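Local coordinates for protein putative esterase (Sulfolobus solfataricus P2, PDB 2RAU) that is a putative lipase or esterase of the alpha/beta-hydrolase superfamily that binds calcium and probably hydrolyses ester bonds, at residues 25-30 / 35-40. Sequence-based numbering, arbitrary orientation.
Sequences IWKMKR and YDIISL
Lys29 and Arg30 converge on the carbonyl of Asp36 at the loop end of an antiparallel beta hairpin, strands 21-29 and 37-45, near one end of the mixed sheet of this alpha/beta-hydrolase fold. Two hydrogen-bonded pairs, Trp26 with Leu40 and Met28 with Ile38, join the strands. On their face, CE3 of the Trp26 indole lies 4.2 Å from Leu40 CG, while Leu40 O sits near the ring plane at its edge. Further along, Arg30 passes obliquely over Ile38, with Arg30 CD 4.0 Å from Ile38 CD1; bends at chi2 and chi3 (-66° and -83°) fold the chain over that isoleucine. Arg30 NE then forms a salt bridge with Asp129 of helix 123-141, the helix that packs on this face. Lys27, Lys29, Ile37 and Ser39 occupy the other face. Here Lys27 crosses Ile37, and the fit is tight: Lys27 CG is 3.5 Å from Ile37 CG2. Ser39 OG is hydrogen-bonded to Tyr105 and Asp100. Lys29 curls back toward the turn, and its ammonium hydrogen-bonds to Ser33 O and Arg30 O. Asp36 O is gripped twice, from opposite faces of its carbonyl plane: Arg30 N donates at 2.8 Å, and Lys29 NZ reaches the same oxygen at 3.1 Å, 36° out of that plane.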
loop_
_atom_site.group_PDB
_atom_site.type_symbol
_atom_site.label_atom_id
_atom_site.label_comp_id
_atom_site.label_asym_id
_atom_site.label_seq_id
_atom_site.Cartn_x
_atom_site.Cartn_y
_atom_site.Cartn_z
ATOM N N ILE A 25 9.079 -13.579 -7.208
ATOM C CA ILE A 25 9.534 -12.762 -6.090
ATOM C C ILE A 25 11.078 -12.799 -6.026
ATOM O O ILE A 25 11.686 -13.858 -6.098
ATOM C CB ILE A 25 8.999 -13.222 -4.724
ATOM C CG1 ILE A 25 7.472 -13.399 -4.738
ATOM C CG2 ILE A 25 9.396 -12.258 -3.664
ATOM C CD1 ILE A 25 6.904 -13.966 -3.457
ATOM N N TRP A 26 11.653 -11.616 -5.867
ATOM C CA TRP A 26 13.072 -11.447 -5.642
ATOM C C TRP A 26 13.258 -10.683 -4.375
ATOM O O TRP A 26 12.446 -9.856 -4.001
ATOM C CB TRP A 26 13.726 -10.647 -6.750
ATOM C CG TRP A 26 13.635 -11.217 -8.108
ATOM C CD1 TRP A 26 14.577 -11.949 -8.748
ATOM C CD2 TRP A 26 12.551 -11.065 -9.032
ATOM N NE1 TRP A 26 14.164 -12.250 -10.014
ATOM C CE2 TRP A 26 12.920 -11.731 -10.215
ATOM C CE3 TRP A 26 11.333 -10.398 -8.988
ATOM C CZ2 TRP A 26 12.115 -11.778 -11.324
ATOM C CZ3 TRP A 26 10.533 -10.438 -10.102
ATOM C CH2 TRP A 26 10.931 -11.127 -11.260
ATOM N N LYS A 27 14.405 -10.911 -3.773
ATOM C CA LYS A 27 14.790 -10.285 -2.520
ATOM C C LYS A 27 16.191 -9.644 -2.633
ATOM O O LYS A 27 17.087 -10.185 -3.320
ATOM C CB LYS A 27 14.856 -11.411 -1.523
ATOM C CG LYS A 27 15.097 -11.057 -0.158
ATOM C CD LYS A 27 15.187 -12.360 0.682
ATOM C CE LYS A 27 14.042 -12.509 1.559
ATOM N NZ LYS A 27 14.319 -13.563 2.607
HETATM N N MSE A 28 16.380 -8.504 -1.964
HETATM C CA MSE A 28 17.675 -7.847 -1.923
HETATM C C MSE A 28 18.037 -7.471 -0.488
HETATM O O MSE A 28 17.277 -6.828 0.198
HETATM C CB MSE A 28 17.682 -6.563 -2.731
HETATM C CG MSE A 28 19.010 -5.775 -2.679
HETATM SE SE MSE A 28 18.936 -4.178 -3.799
HETATM C CE MSE A 28 19.353 -5.068 -5.468
ATOM N N LYS A 29 19.224 -7.879 -0.050
ATOM C CA LYS A 29 19.747 -7.426 1.197
ATOM C C LYS A 29 20.191 -5.982 1.111
ATOM O O LYS A 29 20.873 -5.567 0.168
ATOM C CB LYS A 29 20.921 -8.275 1.589
ATOM C CG LYS A 29 21.462 -7.970 2.989
ATOM C CD LYS A 29 20.419 -8.412 4.089
ATOM C CE LYS A 29 20.822 -8.136 5.575
ATOM N NZ LYS A 29 20.810 -6.705 5.959
ATOM N N ARG A 30 19.810 -5.218 2.135
ATOM C CA ARG A 30 20.150 -3.812 2.269
ATOM C C ARG A 30 21.007 -3.691 3.577
ATOM O O ARG A 30 21.486 -4.706 4.124
ATOM C CB ARG A 30 18.870 -2.976 2.367
ATOM C CG ARG A 30 17.857 -3.191 1.224
ATOM C CD ARG A 30 18.361 -2.734 -0.124
ATOM N NE ARG A 30 18.167 -1.317 -0.316
ATOM C CZ ARG A 30 19.007 -0.470 -0.881
ATOM N NH1 ARG A 30 20.165 -0.836 -1.344
ATOM N NH2 ARG A 30 18.673 0.782 -1.000
ATOM N N TYR A 35 17.474 -7.095 9.487
ATOM C CA TYR A 35 16.126 -6.822 9.054
ATOM C C TYR A 35 16.048 -5.830 7.902
ATOM O O TYR A 35 14.964 -5.554 7.399
ATOM C CB TYR A 35 15.309 -6.288 10.209
ATOM C CG TYR A 35 15.424 -7.130 11.445
ATOM C CD1 TYR A 35 14.876 -8.385 11.479
ATOM C CD2 TYR A 35 16.168 -6.721 12.542
ATOM C CE1 TYR A 35 15.005 -9.156 12.596
ATOM C CE2 TYR A 35 16.277 -7.478 13.648
ATOM C CZ TYR A 35 15.690 -8.704 13.682
ATOM O OH TYR A 35 15.788 -9.527 14.823
ATOM N N ASP A 36 17.193 -5.319 7.456
ATOM C CA ASP A 36 17.225 -4.387 6.351
ATOM C C ASP A 36 17.261 -5.186 5.067
ATOM O O ASP A 36 18.335 -5.479 4.554
ATOM C CB ASP A 36 18.419 -3.429 6.473
ATOM C CG ASP A 36 18.212 -2.437 7.576
ATOM O OD1 ASP A 36 17.415 -1.544 7.334
ATOM O OD2 ASP A 36 18.769 -2.560 8.689
ATOM N N ILE A 37 16.073 -5.549 4.598
ATOM C CA ILE A 37 15.829 -6.390 3.392
ATOM C C ILE A 37 14.644 -5.780 2.717
ATOM O O ILE A 37 13.737 -5.273 3.394
ATOM C CB ILE A 37 15.467 -7.866 3.762
ATOM C CG1 ILE A 37 16.566 -8.466 4.635
ATOM C CG2 ILE A 37 15.204 -8.774 2.459
ATOM C CD1 ILE A 37 16.254 -9.884 5.076
ATOM N N ILE A 38 14.629 -5.834 1.385
ATOM C CA ILE A 38 13.438 -5.453 0.574
ATOM C C ILE A 38 13.150 -6.578 -0.405
ATOM O O ILE A 38 14.006 -7.445 -0.639
ATOM C CB ILE A 38 13.529 -4.086 -0.146
ATOM C CG1 ILE A 38 14.720 -4.072 -1.126
ATOM C CG2 ILE A 38 13.664 -2.987 0.870
ATOM C CD1 ILE A 38 14.825 -2.780 -1.963
ATOM N N SER A 39 11.911 -6.661 -0.861
ATOM C CA SER A 39 11.587 -7.612 -1.884
ATOM C C SER A 39 10.664 -7.035 -2.945
ATOM O O SER A 39 10.100 -5.964 -2.798
ATOM C CB SER A 39 11.116 -8.966 -1.316
ATOM O OG SER A 39 10.339 -8.818 -0.143
ATOM N N LEU A 40 10.572 -7.746 -4.059
ATOM C CA LEU A 40 9.866 -7.280 -5.221
ATOM C C LEU A 40 9.026 -8.407 -5.780
ATOM O O LEU A 40 9.530 -9.521 -5.908
ATOM C CB LEU A 40 10.887 -6.863 -6.279
ATOM C CG LEU A 40 10.479 -6.481 -7.672
ATOM C CD1 LEU A 40 9.466 -5.392 -7.465
ATOM C CD2 LEU A 40 11.733 -5.969 -8.411
#